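PDB 6M6U: mRNA nuclease HepT from Shewanella oneidensis MR-1, which cleaves mRNA, probably endonucleolytically, as the bacteriostatic toxin of a type VII toxin-antitoxin system neutralised by its cognate antitoxin MntA. Local coordinates for residues B[47-51]-B[93-97]; B[54-58]-B[72-76]; B[18-23]-B[35-39]. All coordinates share one frame; numbering follows the deposited sequence.

Interaction 1: B[47-51]-B[93-97]; sequences CEACI and MVGLR
Glu48 and Arg97 meet at the ends of two long side chains that cross at about a right angle; the carboxylate and guanidinium planes are tilted by 23°, with OE2 of Glu48 approaching the guanidinium obliquely. OE2 of Glu48 forms a salt bridge of 2.5 Å to NH2 of Arg97. The arginine reaches it because its CG is anti to the backbone N (chi1 166°) and its chain then bends twice, folding the guanidinium back over its own helix; there one face rests on CG1 of Val94, 3.8 Å above the plane and offset toward the rim. The Ile51 side chain runs to meet the arginine from the opposite direction and reaches it obliquely, CD1 of Ile51 lying 3.2 Å from NH2 of Arg97. Its tip also meets that of Val94, with CD1 of Ile51 4.0 Å from CG2 of Val94. Beside the charged pair, SG of Cys47 lies against the other helix, 4.2 Å from CB of Met93 and equally far from CB of Arg97. Phe123 of helix 120-131 packs on both Cys47 and Met93. The two segments belong to helices 33-60 and 84-102 and run at 137° to each other, their axes 11.0 Å apart, in the buried centre of the all-helical HEPN fold. Arg97 opens the RX(4)HXY motif and is an active-site residue by similarity. Since OE2 of Glu48 also bonds to NE2 of His113 of the antitoxin MntA chain, a single carboxylate oxygen links toxin arginine and antitoxin histidine, an arrangement that probably fixes the guanidinium's place in the complex.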
loop_
_atom_site.group_PDB
_atom_site.type_symbol
_atom_site.label_atom_id
_atom_site.label_comp_id
_atom_site.label_asym_id
_atom_site.label_seq_id
_atom_site.Cartn_x
_atom_site.Cartn_y
_atom_site.Cartn_z
ATOM N N CYS B 47 -9.438 -9.303 47.080
ATOM C CA CYS B 47 -8.677 -10.099 46.124
ATOM C C CYS B 47 -7.939 -9.209 45.134
ATOM O O CYS B 47 -6.764 -9.446 44.833
ATOM C CB CYS B 47 -9.600 -11.068 45.385
ATOM S SG CYS B 47 -10.176 -12.458 46.379
ATOM N N GLU B 48 -8.607 -8.170 44.624
ATOM C CA GLU B 48 -7.960 -7.293 43.655
ATOM C C GLU B 48 -6.811 -6.525 44.290
ATOM O O GLU B 48 -5.781 -6.297 43.647
ATOM C CB GLU B 48 -8.981 -6.338 43.041
ATOM C CG GLU B 48 -9.903 -7.010 42.036
ATOM C CD GLU B 48 -9.153 -7.538 40.822
ATOM O OE1 GLU B 48 -8.216 -6.855 40.348
ATOM O OE2 GLU B 48 -9.492 -8.644 40.348
ATOM N N ALA B 49 -6.956 -6.133 45.556
ATOM C CA ALA B 49 -5.851 -5.465 46.233
ATOM C C ALA B 49 -4.672 -6.413 46.427
ATOM O O ALA B 49 -3.512 -6.008 46.275
ATOM C CB ALA B 49 -6.322 -4.893 47.568
ATOM N N CYS B 50 -4.945 -7.684 46.741
ATOM C CA CYS B 50 -3.865 -8.663 46.855
ATOM C C CYS B 50 -3.211 -8.925 45.508
ATOM O O CYS B 50 -1.983 -9.040 45.418
ATOM C CB CYS B 50 -4.391 -9.971 47.439
ATOM S SG CYS B 50 -4.764 -9.916 49.201
ATOM N N ILE B 51 -4.021 -9.040 44.453
ATOM C CA ILE B 51 -3.487 -9.296 43.122
ATOM C C ILE B 51 -2.649 -8.116 42.645
ATOM O O ILE B 51 -1.595 -8.299 42.022
ATOM C CB ILE B 51 -4.640 -9.619 42.155
ATOM C CG1 ILE B 51 -5.262 -10.968 42.528
ATOM C CG2 ILE B 51 -4.154 -9.624 40.704
ATOM C CD1 ILE B 51 -6.605 -11.214 41.893
ATOM N N MET B 93 -9.109 -18.385 47.006
ATOM C CA MET B 93 -9.899 -17.178 47.228
ATOM C C MET B 93 -10.349 -16.563 45.906
ATOM O O MET B 93 -11.534 -16.256 45.720
ATOM C CB MET B 93 -9.096 -16.161 48.024
ATOM C CG MET B 93 -8.936 -16.483 49.485
ATOM S SD MET B 93 -10.348 -15.872 50.415
ATOM C CE MET B 93 -9.552 -15.454 51.960
ATOM N N VAL B 94 -9.402 -16.358 44.981
ATOM C CA VAL B 94 -9.729 -15.820 43.663
ATOM C C VAL B 94 -10.783 -16.681 42.984
ATOM O O VAL B 94 -11.747 -16.168 42.401
ATOM C CB VAL B 94 -8.456 -15.707 42.801
ATOM C CG1 VAL B 94 -8.798 -15.158 41.425
ATOM C CG2 VAL B 94 -7.416 -14.833 43.487
ATOM N N GLY B 95 -10.618 -18.004 43.047
ATOM C CA GLY B 95 -11.598 -18.888 42.440
ATOM C C GLY B 95 -12.977 -18.728 43.047
ATOM O O GLY B 95 -13.986 -18.757 42.337
ATOM N N LEU B 96 -13.038 -18.552 44.369
ATOM C CA LEU B 96 -14.320 -18.303 45.019
ATOM C C LEU B 96 -14.899 -16.963 44.590
ATOM O O LEU B 96 -16.114 -16.843 44.384
ATOM C CB LEU B 96 -14.161 -18.351 46.536
ATOM C CG LEU B 96 -15.455 -18.114 47.319
ATOM C CD1 LEU B 96 -16.497 -19.166 46.959
ATOM C CD2 LEU B 96 -15.185 -18.105 48.821
ATOM N N ARG B 97 -14.043 -15.945 44.451
ATOM C CA ARG B 97 -14.504 -14.653 43.954
ATOM C C ARG B 97 -15.162 -14.803 42.589
ATOM O O ARG B 97 -16.259 -14.280 42.359
ATOM C CB ARG B 97 -13.342 -13.660 43.887
ATOM C CG ARG B 97 -13.653 -12.401 43.076
ATOM C CD ARG B 97 -12.961 -12.427 41.719
ATOM N NE ARG B 97 -11.693 -11.706 41.751
ATOM C CZ ARG B 97 -10.773 -11.767 40.795
ATOM N NH1 ARG B 97 -10.964 -12.530 39.726
ATOM N NH2 ARG B 97 -9.652 -11.068 40.910
#

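Interaction 2: B[54-58]-B[72-76]; sequences ANHIN and SFTLL
Within the HEPN helical bundle, the C-terminal part of helix 33-60 is fastened to the short helix 69-78 by a polar cluster in which Ser72 meets Asn55 and Asn58. OG of Ser72 donates to OD1 of Asn55 over 2.9 Å, arriving 31° out of the carbonyl plane. ND2 of Asn58 gives a nearly straight bond, 162° at the hydrogen, to the backbone O of Ser72 at 3.1 Å; it uses a lone pair of that carbonyl and lies in its plane. The same nitrogen makes a weak, bent bond to OG of Ser72. A first torsion that swings OG away from the backbone N holds the serine hydroxyl between the two asparagines. The segments are related by 49°, with axes 9.2 Å apart, an oblique helix packing in which Ala54, pointing at the other helix, permits close approach: CB of Ala54 touches CD1 of Leu76 at 3.5 Å and CE1 of Phe73 at 4.0 Å. The two branches of Leu76 divide their work, for CD2 turns to CG2 of Ile57, 3.8 Å away, the side chains crossing at about a right angle, and also lies beside OD1 of Asn58. OD1 of Asn58 also faces CB of Leu75 at 3.6 Å. Beyond the pair, OD1 of Asn55 accepts a second hydrogen bond, from NE2 of Gln112 of the antitoxin MntA chain, while the Phe73 ring extends to Leu90 and Val94 of helix 84-102.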
loop_
_atom_site.group_PDB
_atom_site.type_symbol
_atom_site.label_atom_id
_atom_site.label_comp_id
_atom_site.label_asym_id
_atom_site.label_seq_id
_atom_site.Cartn_x
_atom_site.Cartn_y
_atom_site.Cartn_z
ATOM N N ALA B 54 0.701 -8.389 44.146
ATOM C CA ALA B 54 1.457 -9.444 43.484
ATOM C C ALA B 54 1.971 -8.982 42.126
ATOM O O ALA B 54 3.166 -9.107 41.829
ATOM C CB ALA B 54 0.584 -10.689 43.337
ATOM N N ASN B 55 1.074 -8.449 41.285
ATOM C CA ASN B 55 1.468 -7.946 39.971
ATOM C C ASN B 55 2.568 -6.900 40.086
ATOM O O ASN B 55 3.473 -6.842 39.246
ATOM C CB ASN B 55 0.258 -7.346 39.250
ATOM C CG ASN B 55 -0.782 -8.382 38.879
ATOM O OD1 ASN B 55 -0.477 -9.570 38.752
ATOM N ND2 ASN B 55 -2.025 -7.935 38.696
ATOM N N HIS B 56 2.495 -6.058 41.118
ATOM C CA HIS B 56 3.489 -5.008 41.307
ATOM C C HIS B 56 4.865 -5.599 41.590
ATOM O O HIS B 56 5.858 -5.225 40.951
ATOM C CB HIS B 56 3.041 -4.086 42.442
ATOM C CG HIS B 56 4.066 -3.078 42.859
ATOM N ND1 HIS B 56 4.267 -1.896 42.180
ATOM C CD2 HIS B 56 4.928 -3.064 43.904
ATOM C CE1 HIS B 56 5.216 -1.202 42.782
ATOM N NE2 HIS B 56 5.633 -1.887 43.831
ATOM N N ILE B 57 4.936 -6.539 42.538
ATOM C CA ILE B 57 6.220 -7.085 42.967
ATOM C C ILE B 57 6.869 -7.897 41.850
ATOM O O ILE B 57 8.081 -7.800 41.622
ATOM C CB ILE B 57 6.034 -7.920 44.249
ATOM C CG1 ILE B 57 5.643 -7.010 45.415
ATOM C CG2 ILE B 57 7.300 -8.692 44.579
ATOM C CD1 ILE B 57 5.111 -7.751 46.609
ATOM N N ASN B 58 6.078 -8.699 41.131
ATOM C CA ASN B 58 6.626 -9.478 40.023
ATOM C C ASN B 58 7.241 -8.578 38.957
ATOM O O ASN B 58 8.242 -8.942 38.328
ATOM C CB ASN B 58 5.542 -10.365 39.408
ATOM C CG ASN B 58 5.166 -11.533 40.305
ATOM O OD1 ASN B 58 6.031 -12.169 40.914
ATOM N ND2 ASN B 58 3.870 -11.818 40.397
ATOM N N SER B 72 0.170 -15.008 39.265
ATOM C CA SER B 72 0.936 -13.965 39.935
ATOM C C SER B 72 1.277 -14.364 41.364
ATOM O O SER B 72 2.362 -14.041 41.858
ATOM C CB SER B 72 0.161 -12.651 39.914
ATOM O OG SER B 72 1.000 -11.574 40.283
ATOM N N PHE B 73 0.356 -15.049 42.050
ATOM C CA PHE B 73 0.690 -15.619 43.353
ATOM C C PHE B 73 1.666 -16.776 43.206
ATOM O O PHE B 73 2.582 -16.931 44.023
ATOM C CB PHE B 73 -0.574 -16.083 44.081
ATOM C CG PHE B 73 -1.500 -14.969 44.459
ATOM C CD1 PHE B 73 -1.059 -13.928 45.259
ATOM C CD2 PHE B 73 -2.812 -14.964 44.022
ATOM C CE1 PHE B 73 -1.909 -12.900 45.614
ATOM C CE2 PHE B 73 -3.669 -13.940 44.376
ATOM C CZ PHE B 73 -3.216 -12.905 45.175
ATOM N N THR B 74 1.479 -17.603 42.172
ATOM C CA THR B 74 2.394 -18.714 41.934
ATOM C C THR B 74 3.829 -18.226 41.787
ATOM O O THR B 74 4.751 -18.811 42.368
ATOM C CB THR B 74 1.963 -19.494 40.691
ATOM O OG1 THR B 74 0.671 -20.073 40.911
ATOM C CG2 THR B 74 2.957 -20.596 40.377
ATOM N N LEU B 75 4.038 -17.138 41.035
ATOM C CA LEU B 75 5.390 -16.625 40.830
ATOM C C LEU B 75 6.002 -16.113 42.130
ATOM O O LEU B 75 7.209 -16.256 42.353
ATOM C CB LEU B 75 5.394 -15.521 39.772
ATOM C CG LEU B 75 5.144 -15.949 38.319
ATOM C CD1 LEU B 75 5.237 -14.749 37.381
ATOM C CD2 LEU B 75 6.126 -17.032 37.886
ATOM N N LEU B 76 5.193 -15.497 42.997
ATOM C CA LEU B 76 5.709 -15.069 44.296
ATOM C C LEU B 76 6.156 -16.262 45.133
ATOM O O LEU B 76 7.143 -16.175 45.875
ATOM C CB LEU B 76 4.656 -14.267 45.057
ATOM C CG LEU B 76 4.158 -12.961 44.435
ATOM C CD1 LEU B 76 2.997 -12.420 45.251
ATOM C CD2 LEU B 76 5.285 -11.936 44.359
#

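Interaction 3: B[18-23]-B[35-39]; sequences RIQQVY and LQDSV
Val22 and Ser38 face each other across an antiparallel helical hairpin, in which the end of helix 3-23 runs back along the start of helix 33-60 at 170°, the axes 9.4 Å apart. This pair opens the HEPN bundle. Apolar contacts carry most of the joint. Val22 points at its neighbour and splits its branches: CG1 of Val22 lies 4.2 Å from CB of Leu35 and equally far from CG2 of Val39, while CG2 turns to the Ser38 side. Val39 is shared by three residues, since its CG2 also meets CB of Tyr23 and CG1 of Val39 approaches CG2 of Ile19 at 4.1 Å, the isoleucine and valine side chains crossing at about a right angle. Val116 of helix 109-118 packs against both Tyr23 and Val39, so this apolar layer continues into the rest of the bundle.

The polar ends of the contact look elsewhere. NH2 of Arg18 stands 3.6 Å from OG of Ser38 without a bond between them; both groups have a polar partner in the second subunit. There, Asp37 of the second subunit takes a salt bridge from NH2 of Arg18 and a hydrogen bond from OG of Ser38, an exchange that Asp37 of this chain repeats with Arg18 and Ser38 of the second subunit. CG2 of Val22 lies 3.6 Å from OG of Ser38, the atom that bonds to Asp37 of the second subunit.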
loop_
_atom_site.group_PDB
_atom_site.type_symbol
_atom_site.label_atom_id
_atom_site.label_comp_id
_atom_site.label_asym_id
_atom_site.label_seq_id
_atom_site.Cartn_x
_atom_site.Cartn_y
_atom_site.Cartn_z
ATOM N N ARG B 18 -15.151 -4.113 56.567
ATOM C CA ARG B 18 -16.454 -4.026 55.915
ATOM C C ARG B 18 -17.142 -5.385 55.863
ATOM O O ARG B 18 -18.369 -5.465 55.995
ATOM C CB ARG B 18 -16.304 -3.449 54.504
ATOM C CG ARG B 18 -16.155 -1.937 54.460
ATOM C CD ARG B 18 -17.416 -1.262 54.965
ATOM N NE ARG B 18 -18.574 -1.588 54.137
ATOM C CZ ARG B 18 -19.830 -1.602 54.575
ATOM N NH1 ARG B 18 -20.097 -1.318 55.843
ATOM N NH2 ARG B 18 -20.820 -1.910 53.747
ATOM N N ILE B 19 -16.375 -6.465 55.694
ATOM C CA ILE B 19 -16.963 -7.803 55.660
ATOM C C ILE B 19 -17.390 -8.237 57.058
ATOM O O ILE B 19 -18.499 -8.747 57.253
ATOM C CB ILE B 19 -15.985 -8.816 55.035
ATOM C CG1 ILE B 19 -15.836 -8.565 53.531
ATOM C CG2 ILE B 19 -16.444 -10.248 55.302
ATOM C CD1 ILE B 19 -14.451 -8.853 52.987
ATOM N N GLN B 20 -16.516 -8.044 58.050
ATOM C CA GLN B 20 -16.864 -8.411 59.421
ATOM C C GLN B 20 -18.052 -7.601 59.927
ATOM O O GLN B 20 -18.931 -8.137 60.614
ATOM C CB GLN B 20 -15.653 -8.227 60.333
ATOM C CG GLN B 20 -14.563 -9.263 60.099
ATOM C CD GLN B 20 -13.209 -8.830 60.621
ATOM O OE1 GLN B 20 -12.997 -7.660 60.947
ATOM N NE2 GLN B 20 -12.277 -9.774 60.697
ATOM N N GLN B 21 -18.105 -6.315 59.581
ATOM C CA GLN B 21 -19.191 -5.463 60.057
ATOM C C GLN B 21 -20.518 -5.820 59.393
ATOM O O GLN B 21 -21.559 -5.859 60.057
ATOM C CB GLN B 21 -18.839 -3.996 59.810
ATOM C CG GLN B 21 -19.947 -3.010 60.119
ATOM C CD GLN B 21 -19.422 -1.596 60.265
ATOM O OE1 GLN B 21 -20.111 -0.625 59.945
ATOM N NE2 GLN B 21 -18.189 -1.477 60.757
ATOM N N VAL B 22 -20.500 -6.086 58.086
ATOM C CA VAL B 22 -21.738 -6.368 57.366
ATOM C C VAL B 22 -22.242 -7.771 57.679
ATOM O O VAL B 22 -23.454 -8.003 57.766
ATOM C CB VAL B 22 -21.528 -6.155 55.854
ATOM C CG1 VAL B 22 -22.692 -6.730 55.056
ATOM C CG2 VAL B 22 -21.372 -4.676 55.553
ATOM N N TYR B 23 -21.329 -8.727 57.864
ATOM C CA TYR B 23 -21.738 -10.096 58.162
ATOM C C TYR B 23 -22.195 -10.246 59.610
ATOM O O TYR B 23 -23.012 -11.127 59.905
ATOM C CB TYR B 23 -20.596 -11.069 57.842
ATOM C CG TYR B 23 -20.867 -12.512 58.218
ATOM C CD1 TYR B 23 -21.527 -13.370 57.345
ATOM C CD2 TYR B 23 -20.451 -13.017 59.445
ATOM C CE1 TYR B 23 -21.774 -14.689 57.692
ATOM C CE2 TYR B 23 -20.694 -14.329 59.799
ATOM C CZ TYR B 23 -21.355 -15.160 58.919
ATOM O OH TYR B 23 -21.594 -16.466 59.279
ATOM N N LEU B 35 -26.795 -8.431 52.049
ATOM C CA LEU B 35 -25.594 -8.686 52.841
ATOM C C LEU B 35 -24.629 -9.604 52.110
ATOM O O LEU B 35 -23.413 -9.479 52.284
ATOM C CB LEU B 35 -25.940 -9.301 54.197
ATOM C CG LEU B 35 -27.141 -8.770 54.982
ATOM C CD1 LEU B 35 -27.385 -9.662 56.198
ATOM C CD2 LEU B 35 -26.941 -7.321 55.405
ATOM N N GLN B 36 -25.145 -10.541 51.314
ATOM C CA GLN B 36 -24.276 -11.377 50.493
ATOM C C GLN B 36 -23.574 -10.542 49.430
ATOM O O GLN B 36 -22.355 -10.643 49.253
ATOM C CB GLN B 36 -25.087 -12.511 49.861
ATOM C CG GLN B 36 -25.681 -13.466 50.891
ATOM C CD GLN B 36 -26.850 -14.265 50.355
ATOM O OE1 GLN B 36 -26.911 -14.577 49.169
ATOM N NE2 GLN B 36 -27.788 -14.599 51.233
ATOM N N ASP B 37 -24.332 -9.695 48.729
ATOM C CA ASP B 37 -23.754 -8.780 47.750
ATOM C C ASP B 37 -22.609 -7.971 48.350
ATOM O O ASP B 37 -21.542 -7.834 47.740
ATOM C CB ASP B 37 -24.837 -7.845 47.212
ATOM C CG ASP B 37 -25.872 -8.565 46.363
ATOM O OD1 ASP B 37 -25.622 -9.720 45.954
ATOM O OD2 ASP B 37 -26.934 -7.963 46.090
ATOM N N SER B 38 -22.809 -7.438 49.559
ATOM C CA SER B 38 -21.801 -6.568 50.157
ATOM C C SER B 38 -20.576 -7.355 50.609
ATOM O O SER B 38 -19.444 -6.875 50.483
ATOM C CB SER B 38 -22.402 -5.793 51.328
ATOM O OG SER B 38 -21.424 -4.961 51.924
ATOM N N VAL B 39 -20.779 -8.557 51.151
ATOM C CA VAL B 39 -19.642 -9.399 51.516
ATOM C C VAL B 39 -18.878 -9.821 50.268
ATOM O O VAL B 39 -17.642 -9.763 50.223
ATOM C CB VAL B 39 -20.115 -10.619 52.327
ATOM C CG1 VAL B 39 -18.986 -11.636 52.467
ATOM C CG2 VAL B 39 -20.626 -10.184 53.701
#

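From the N terminus, interaction 3 comes first: it closes the short connection between helix 3-23 and helix 33-60 and is complete before the others begin. Helix 33-60 then serves all three contacts in turn. Interaction 1 opens at 47-51 and closes only at 93-97, on helix 84-102; interaction 2 opens and closes within that span, tying in helix 69-78. These two touch, because Phe73 of helix 69-78 packs on Ile51 and Val94, joining three helices in one core. Interactions 2 and 3 lie on opposite sides of the chain's centre, about 28 Å apart between centres, with interaction 1 close to that centre.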